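PDB 4IY1: halohydrin dehalogenase from Rhizobium radiobacter, which probably catalyses the reversible dehalogenation of vicinal halohydrins to epoxides, and ring opening of epoxides by nucleophiles such as cyanide, on a short-chain dehydrogenase/reductase scaffold. Local coordinates for residues Val6-His11 / Asn79-Val84; Lys204-Gln209 / Gly241-Val246. The protein carries 37 engineered substitutions. All blocks are in the same frame, centred on the assembly; numbering follows the deposited sequence.

Contact 1: residues Val6-His11 / Asn79-Val84; sequences VTNVKH and NDIAPV. Engineered in segment 79-84: Ala-82 (natural residue Phe), Pro-83 (natural residue Ala), Val-84 (natural residue Pro).
Asn-79 is held by Thr-7, Asn-8 and His-11, the last two the ends of a type I turn. Its backbone N donates to Thr-7 OG1 at 2.8 Å. The side chain leaves with CG anti to the backbone N (chi1 173°), which brings Asn-79 ND2 to two carbonyls: Thr-7 O at 3.1 Å, lying in the plane of the amide, and His-11 O at 2.9 Å, which it meets from above the carbonyl plane. OD1, at the other end of the amide, takes the N-H of Gly-13, so both ends are held and the rotation of the group is fixed. The carbonyl O of Asn-79 is in turn the acceptor for Asn-8 ND2, 2.8 Å away in a nearly straight bond (163° at the hydrogen), with the oxygen in the Asn-8 amide plane.

These loops follow neighbouring parallel strands, 3-6 and 75-79, at the C-terminal edge of a Rossmann-type sheet. In cofactor-dependent relatives the first of them is the glycine-rich dinucleotide loop; halohydrin dehalogenases use no such cofactor.

Asp-80 turns its CB away, yet its OD1 accepts at 2.5 Å from a water that is also hydrogen-bonded to Thr-7 OG1, while OD2 is bonded to Ser-78. Ile-81 brings the apolar end. Its CG1 lies 3.6 Å from Asn-8 ND2, and its CD1 approaches the His-11 ring obliquely, 3.9 Å from CD2, the two side chains crossing at about a right angle. His-11 ND1 is bonded to Ser-183.

Contact 2: residues Lys204-Gln209 / Gly241-Val246; sequences KYTALQ and GGFPVV. Engineered in segment 204-209: Tyr-205 (natural residue Val). Engineered in segment 241-246: Val-245 (natural residue Met), Val-246 (natural residue Ile).
Tyr-205 O, at the C-terminal end of helix 196-205, accepts from Val-245 N at 2.7 Å, a weak bond because the angle at the hydrogen is only 129°, and Pro-244 CA adds a C-H...O contact. Phe-243 CD2 approaches the same oxygen at 3.4 Å. Farther along, Gly-241 O receives two N-H groups: Leu-208 N comes in the carbonyl plane at 3.1 Å, whereas the bond from Ala-207 N is weak. A water donates to both Lys-204 O and Val-245 O, at 2.6 and 2.8 Å, and so bridges the segments.

Side chains fill in around these bonds. The Phe-243 ring, swung out with CG anti to the backbone N (chi1 -180°), puts CE2 3.7 Å from Tyr-205 CB, and Pro-244 CB covers the centre of one ring face. The same ring meets that of Trp-139, with the planes at about 20°. Val-245 and Tyr-205 are both engineered; Val-245 CG1 lies against Lys-204 O. The edge of the Tyr-205 ring meets Val-245 O, with CD1 3.2 Å away. Gly-242 allows the close approach: a CB here would collide with Ala-207 CB.

The segment 241-246 leaves strand 236-239, the last of the Rossmann-type sheet, and carries a cis peptide before Pro-244. An alanine in place of Phe-243 is likely to leave Tyr-205 CB and the ring of Trp-139 without their aromatic neighbour and open a gap between the segments.

Outward lie other subunits: Lys-161 of the second subunit donates to Gly-242 O and Pro-244 O, and Tyr-205 OH is hydrogen-bonded to Tyr-205 OH of the third subunit.

The two contacts come one after the other along the chain, contact 1 closing before contact 2 opens. Their centres are about 24 Å apart and their nearest atoms about 13 Å, without touching. Both involve loops that follow strands of the same parallel sheet: contact 1 joins loops after adjacent strands 3-6 and 75-79 inside it, while contact 2 sets the loop after the outermost strand, 236-239, against the end of helix 196-205. The centre of contact 1 lies about 7 Å from the centre of the chain, that of contact 2 about 21 Å. Contact 1 thus joins two loops within one subunit, while contact 2 lies where two neighbouring subunits pack on it.

Contact 1: residues Val6-His11 / Asn79-Val84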
ATOM      1  N   VAL B   6     -10.823 -21.791  16.373  1.00 27.10           N
ATOM      2  CA  VAL B   6     -10.555 -20.398  16.699  1.00 31.54           C
ATOM      3  C   VAL B   6      -9.717 -20.432  17.970  1.00 29.16           C
ATOM      4  O   VAL B   6     -10.000 -21.212  18.880  1.00 33.89           O
ATOM      5  CB  VAL B   6     -11.882 -19.628  16.974  1.00 25.52           C
ATOM      6  CG1 VAL B   6     -11.619 -18.177  17.346  1.00 31.24           C
ATOM      7  CG2 VAL B   6     -12.830 -19.723  15.797  1.00 21.08           C
ATOM      8  N   THR B   7      -8.597 -19.728  17.955  1.00 26.78           N
ATOM      9  CA  THR B   7      -7.696 -19.694  19.079  1.00 23.82           C
ATOM     10  C   THR B   7      -8.046 -18.513  19.964  1.00 27.74           C
ATOM     11  O   THR B   7      -8.699 -17.550  19.512  1.00 27.15           O
ATOM     12  CB  THR B   7      -6.212 -19.562  18.614  1.00 30.22           C
ATOM     13  OG1 THR B   7      -6.040 -18.352  17.837  1.00 27.89           O
ATOM     14  CG2 THR B   7      -5.810 -20.784  17.760  1.00 23.52           C
ATOM     15  N   ASN B   8      -7.530 -18.538  21.188  1.00 25.04           N
ATOM     16  CA  ASN B   8      -7.704 -17.445  22.125  1.00 28.57           C
ATOM     17  C   ASN B   8      -9.156 -16.967  22.194  1.00 27.09           C
ATOM     18  O   ASN B   8      -9.447 -15.777  22.149  1.00 32.20           O
ATOM     19  CB  ASN B   8      -6.740 -16.297  21.786  1.00 29.99           C
ATOM     20  CG  ASN B   8      -5.277 -16.687  21.989  1.00 33.43           C
ATOM     21  OD1 ASN B   8      -4.925 -17.366  22.958  1.00 35.64           O
ATOM     22  ND2 ASN B   8      -4.428 -16.297  21.055  1.00 32.83           N
ATOM     23  N   VAL B   9     -10.072 -17.915  22.329  1.00 33.71           N
ATOM     24  CA  VAL B   9     -11.455 -17.670  21.990  1.00 29.49           C
ATOM     25  C   VAL B   9     -12.114 -16.631  22.891  1.00 37.36           C
ATOM     26  O   VAL B   9     -13.065 -15.981  22.481  1.00 40.14           O
ATOM     27  CB  VAL B   9     -12.282 -18.967  21.949  1.00 34.21           C
ATOM     28  CG1 VAL B   9     -12.553 -19.471  23.367  1.00 30.55           C
ATOM     29  CG2 VAL B   9     -13.587 -18.730  21.205  1.00 30.05           C
ATOM     30  N   LYS B  10     -11.523 -16.375  24.053  1.00 42.31           N
ATOM     31  CA  LYS B  10     -12.092 -15.414  25.010  1.00 31.33           C
ATOM     32  C   LYS B  10     -11.680 -13.975  24.758  1.00 39.72           C
ATOM     33  O   LYS B  10     -12.090 -13.084  25.499  1.00 35.45           O
ATOM     34  CB  LYS B  10     -11.727 -15.793  26.439  1.00 36.44           C
ATOM     35  CG  LYS B  10     -12.345 -17.117  26.906  1.00 38.76           C
ATOM     36  CD  LYS B  10     -11.882 -17.451  28.322  1.00 41.70           C
ATOM     37  CE  LYS B  10     -12.874 -18.349  29.056  1.00 48.26           C
ATOM     38  NZ  LYS B  10     -12.338 -18.802  30.376  1.00 43.34           N
ATOM     39  N   HIS B  11     -10.853 -13.738  23.743  1.00 31.88           N
ATOM     40  CA  HIS B  11     -10.304 -12.394  23.540  1.00 31.07           C
ATOM     41  C   HIS B  11     -10.370 -11.940  22.118  1.00 30.40           C
ATOM     42  O   HIS B  11     -10.477 -12.769  21.193  1.00 29.04           O
ATOM     43  CB  HIS B  11      -8.864 -12.318  24.032  1.00 37.74           C
ATOM     44  CG  HIS B  11      -8.651 -12.930  25.397  1.00 41.24           C
ATOM     45  ND1 HIS B  11      -8.800 -12.224  26.538  1.00 43.43           N
ATOM     46  CD2 HIS B  11      -8.232 -14.209  25.775  1.00 39.15           C
ATOM     47  CE1 HIS B  11      -8.541 -13.025  27.594  1.00 40.24           C
ATOM     48  NE2 HIS B  11      -8.211 -14.243  27.123  1.00 41.57           N
ATOM     49  N   ASN B  79      -6.322 -16.256  15.939  1.00 30.64           N
ATOM     50  CA  ASN B  79      -6.745 -15.044  16.640  1.00 26.34           C
ATOM     51  C   ASN B  79      -5.677 -14.693  17.656  1.00 28.76           C
ATOM     52  O   ASN B  79      -5.694 -15.165  18.794  1.00 35.81           O
ATOM     53  CB  ASN B  79      -8.106 -15.302  17.318  1.00 29.25           C
ATOM     54  CG  ASN B  79      -8.557 -14.163  18.225  1.00 35.44           C
ATOM     55  OD1 ASN B  79      -8.666 -13.013  17.803  1.00 33.54           O
ATOM     56  ND2 ASN B  79      -8.870 -14.496  19.476  1.00 30.79           N
ATOM     57  N   ASP B  80      -4.673 -13.952  17.211  1.00 29.77           N
ATOM     58  CA  ASP B  80      -3.471 -13.777  17.984  1.00 27.93           C
ATOM     59  C   ASP B  80      -3.452 -12.521  18.851  1.00 29.62           C
ATOM     60  O   ASP B  80      -3.898 -11.441  18.438  1.00 27.20           O
ATOM     61  CB  ASP B  80      -2.248 -13.845  17.075  1.00 29.70           C
ATOM     62  CG  ASP B  80      -2.037 -15.242  16.505  1.00 29.56           C
ATOM     63  OD1 ASP B  80      -1.873 -16.206  17.303  1.00 29.15           O
ATOM     64  OD2 ASP B  80      -2.216 -15.394  15.282  1.00 28.85           O
ATOM     65  N   ILE B  81      -2.949 -12.673  20.071  1.00 27.24           N
ATOM     66  CA  ILE B  81      -2.999 -11.597  21.043  1.00 30.32           C
ATOM     67  C   ILE B  81      -1.671 -11.488  21.745  1.00 31.10           C
ATOM     68  O   ILE B  81      -0.914 -12.453  21.800  1.00 34.48           O
ATOM     69  CB  ILE B  81      -4.133 -11.805  22.071  1.00 27.60           C
ATOM     70  CG1 ILE B  81      -3.918 -13.143  22.801  1.00 26.45           C
ATOM     71  CG2 ILE B  81      -5.478 -11.845  21.334  1.00 24.95           C
ATOM     72  CD1 ILE B  81      -4.873 -13.403  23.943  1.00 30.28           C
ATOM     73  N   ALA B  82      -1.319 -10.271  22.131  1.00 30.98           N
ATOM     74  CA  ALA B  82      -0.197 -10.068  23.018  1.00 35.85           C
ATOM     75  C   ALA B  82      -0.363  -8.728  23.654  1.00 36.54           C
ATOM     76  O   ALA B  82      -0.975  -7.828  23.061  1.00 40.79           O
ATOM     77  CB  ALA B  82       1.115 -10.130  22.253  1.00 34.69           C
ATOM     78  N   PRO B  83       0.168  -8.574  24.870  1.00 46.86           N
ATOM     79  CA  PRO B  83       0.053  -7.268  25.502  1.00 51.07           C
ATOM     80  C   PRO B  83       0.838  -6.236  24.708  1.00 54.20           C
ATOM     81  O   PRO B  83       2.028  -6.435  24.464  1.00 59.77           O
ATOM     82  CB  PRO B  83       0.689  -7.494  26.885  1.00 44.60           C
ATOM     83  CG  PRO B  83       0.457  -8.940  27.159  1.00 42.58           C
ATOM     84  CD  PRO B  83       0.614  -9.613  25.819  1.00 40.94           C
ATOM     85  N   VAL B  84       0.157  -5.188  24.248  1.00 49.15           N
ATOM     86  CA  VAL B  84       0.810  -3.921  23.924  1.00 57.00           C
ATOM     87  C   VAL B  84       0.929  -3.030  25.160  1.00 85.50           C
ATOM     88  O   VAL B  84      -0.074  -2.712  25.812  1.00 91.31           O
ATOM     89  CB  VAL B  84       0.046  -3.133  22.842  1.00 66.70           C
ATOM     90  CG1 VAL B  84      -1.453  -3.092  23.137  1.00 63.82           C
ATOM     91  CG2 VAL B  84       0.599  -1.723  22.742  1.00 62.40           C
TER
HETATM   92  O   HOH W   1      -3.504 -18.072  17.315  1.00 27.46           O

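Contact 2: residues Lys204-Gln209 / Gly241-Val246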
ATOM      1  N   LYS B 204     -13.620  11.156  17.275  1.00 31.62           N
ATOM      2  CA  LYS B 204     -12.679  12.010  16.586  1.00 36.65           C
ATOM      3  C   LYS B 204     -11.955  11.319  15.407  1.00 40.38           C
ATOM      4  O   LYS B 204     -11.803  11.904  14.344  1.00 34.65           O
ATOM      5  CB  LYS B 204     -11.660  12.550  17.568  1.00 37.74           C
ATOM      6  CG  LYS B 204     -10.875  13.734  17.043  1.00 46.43           C
ATOM      7  CD  LYS B 204     -10.058  14.329  18.167  1.00 48.74           C
ATOM      8  CE  LYS B 204      -9.231  15.509  17.694  1.00 52.28           C
ATOM      9  NZ  LYS B 204      -8.375  15.990  18.817  1.00 55.36           N
ATOM     10  N   TYR B 205     -11.437  10.117  15.630  1.00 36.96           N
ATOM     11  CA  TYR B 205     -10.405   9.572  14.742  1.00 38.06           C
ATOM     12  C   TYR B 205     -10.908   8.464  13.798  1.00 34.78           C
ATOM     13  O   TYR B 205     -10.257   8.149  12.789  1.00 36.39           O
ATOM     14  CB  TYR B 205      -9.187   9.118  15.546  1.00 39.44           C
ATOM     15  CG  TYR B 205      -8.343  10.265  16.060  1.00 41.94           C
ATOM     16  CD1 TYR B 205      -7.700  11.112  15.179  1.00 44.65           C
ATOM     17  CD2 TYR B 205      -8.241  10.533  17.421  1.00 45.31           C
ATOM     18  CE1 TYR B 205      -6.942  12.174  15.626  1.00 47.50           C
ATOM     19  CE2 TYR B 205      -7.519  11.623  17.885  1.00 41.46           C
ATOM     20  CZ  TYR B 205      -6.854  12.434  16.980  1.00 50.36           C
ATOM     21  OH  TYR B 205      -6.083  13.497  17.399  1.00 54.72           O
ATOM     22  N   THR B 206     -12.042   7.857  14.146  1.00 31.52           N
ATOM     23  CA  THR B 206     -12.738   6.939  13.253  1.00 36.66           C
ATOM     24  C   THR B 206     -13.780   7.648  12.390  1.00 41.50           C
ATOM     25  O   THR B 206     -14.346   8.674  12.795  1.00 46.56           O
ATOM     26  CB  THR B 206     -13.327   5.717  13.997  1.00 46.17           C
ATOM     27  OG1 THR B 206     -14.628   6.029  14.506  1.00 59.11           O
ATOM     28  CG2 THR B 206     -12.422   5.300  15.153  1.00 33.69           C
ATOM     29  N   ALA B 207     -13.941   7.179  11.152  1.00 31.26           N
ATOM     30  CA  ALA B 207     -14.883   7.805  10.205  1.00 33.43           C
ATOM     31  C   ALA B 207     -16.315   7.530  10.615  1.00 26.35           C
ATOM     32  O   ALA B 207     -17.166   8.389  10.498  1.00 31.56           O
ATOM     33  CB  ALA B 207     -14.650   7.315   8.758  1.00 32.27           C
ATOM     34  N   LEU B 208     -16.605   6.295  11.011  1.00 31.10           N
ATOM     35  CA  LEU B 208     -17.954   5.946  11.393  1.00 31.13           C
ATOM     36  C   LEU B 208     -18.252   6.412  12.847  1.00 30.95           C
ATOM     37  O   LEU B 208     -19.346   6.225  13.336  1.00 30.78           O
ATOM     38  CB  LEU B 208     -18.184   4.430  11.270  1.00 30.41           C
ATOM     39  CG  LEU B 208     -18.413   3.796   9.888  1.00 32.28           C
ATOM     40  CD1 LEU B 208     -18.282   2.292  10.017  1.00 24.79           C
ATOM     41  CD2 LEU B 208     -19.768   4.142   9.281  1.00 25.06           C
ATOM     42  N   GLN B 209     -17.258   6.961  13.533  1.00 30.73           N
ATOM     43  CA  GLN B 209     -17.473   7.562  14.853  1.00 39.26           C
ATOM     44  C   GLN B 209     -18.090   6.579  15.857  1.00 38.31           C
ATOM     45  O   GLN B 209     -18.869   6.976  16.710  1.00 37.03           O
ATOM     46  CB  GLN B 209     -18.350   8.828  14.744  1.00 33.59           C
ATOM     47  CG  GLN B 209     -17.695   9.951  13.978  1.00 40.27           C
ATOM     48  CD  GLN B 209     -18.562  11.201  13.915  1.00 50.02           C
ATOM     49  OE1 GLN B 209     -19.770  11.123  13.671  1.00 52.56           O
ATOM     50  NE2 GLN B 209     -17.933  12.360  14.037  1.00 43.71           N
ATOM     51  N   GLY B 241     -13.279   0.865  10.674  1.00 29.05           N
ATOM     52  CA  GLY B 241     -14.311   1.920  10.556  1.00 29.61           C
ATOM     53  C   GLY B 241     -13.825   3.238   9.967  1.00 30.86           C
ATOM     54  O   GLY B 241     -14.372   4.301  10.284  1.00 28.44           O
ATOM     55  N   GLY B 242     -12.775   3.183   9.140  1.00 28.22           N
ATOM     56  CA  GLY B 242     -12.247   4.364   8.440  1.00 19.92           C
ATOM     57  C   GLY B 242     -11.161   5.080   9.216  1.00 31.63           C
ATOM     58  O   GLY B 242     -10.687   6.146   8.812  1.00 29.28           O
ATOM     59  N   PHE B 243     -10.732   4.497  10.326  1.00 26.67           N
ATOM     60  CA  PHE B 243      -9.558   5.023  11.036  1.00 34.83           C
ATOM     61  C   PHE B 243      -8.333   4.922  10.131  1.00 39.21           C
ATOM     62  O   PHE B 243      -8.247   3.996   9.337  1.00 38.94           O
ATOM     63  CB  PHE B 243      -9.330   4.229  12.333  1.00 30.92           C
ATOM     64  CG  PHE B 243      -8.153   4.695  13.131  1.00 32.99           C
ATOM     65  CD1 PHE B 243      -6.898   4.118  12.945  1.00 40.85           C
ATOM     66  CD2 PHE B 243      -8.303   5.657  14.121  1.00 35.41           C
ATOM     67  CE1 PHE B 243      -5.817   4.502  13.718  1.00 36.53           C
ATOM     68  CE2 PHE B 243      -7.220   6.069  14.881  1.00 36.96           C
ATOM     69  CZ  PHE B 243      -5.973   5.479  14.687  1.00 41.45           C
ATOM     70  N   PRO B 244      -7.410   5.898  10.205  1.00 39.63           N
ATOM     71  CA  PRO B 244      -7.540   7.160  10.919  1.00 38.35           C
ATOM     72  C   PRO B 244      -8.188   8.263  10.084  1.00 39.74           C
ATOM     73  O   PRO B 244      -8.052   8.293   8.857  1.00 38.90           O
ATOM     74  CB  PRO B 244      -6.080   7.542  11.215  1.00 41.83           C
ATOM     75  CG  PRO B 244      -5.273   6.840  10.164  1.00 46.17           C
ATOM     76  CD  PRO B 244      -6.152   5.837   9.448  1.00 41.65           C
ATOM     77  N   VAL B 245      -8.800   9.214  10.781  1.00 38.06           N
ATOM     78  CA  VAL B 245      -9.358  10.410  10.182  1.00 35.82           C
ATOM     79  C   VAL B 245      -8.765  11.590  10.942  1.00 40.85           C
ATOM     80  O   VAL B 245      -8.823  11.624  12.177  1.00 50.98           O
ATOM     81  CB  VAL B 245     -10.909  10.355  10.275  1.00 38.29           C
ATOM     82  CG1 VAL B 245     -11.506  11.575  10.945  1.00 49.29           C
ATOM     83  CG2 VAL B 245     -11.529  10.101   8.920  1.00 42.73           C
ATOM     84  N   VAL B 246      -8.004  12.424  10.239  1.00 43.44           N
ATOM     85  CA  VAL B 246      -7.495  13.659  10.830  1.00 46.37           C
ATOM     86  C   VAL B 246      -8.280  14.845  10.304  1.00 52.55           C
ATOM     87  O   VAL B 246      -8.840  14.799   9.204  1.00 52.96           O
ATOM     88  CB  VAL B 246      -5.988  13.908  10.567  1.00 46.22           C
ATOM     89  CG1 VAL B 246      -5.164  12.646  10.759  1.00 45.09           C
ATOM     90  CG2 VAL B 246      -5.774  14.488   9.185  1.00 62.29           C
TER
HETATM   91  O   HOH W   2     -10.179  13.742  13.362  1.00 41.47           O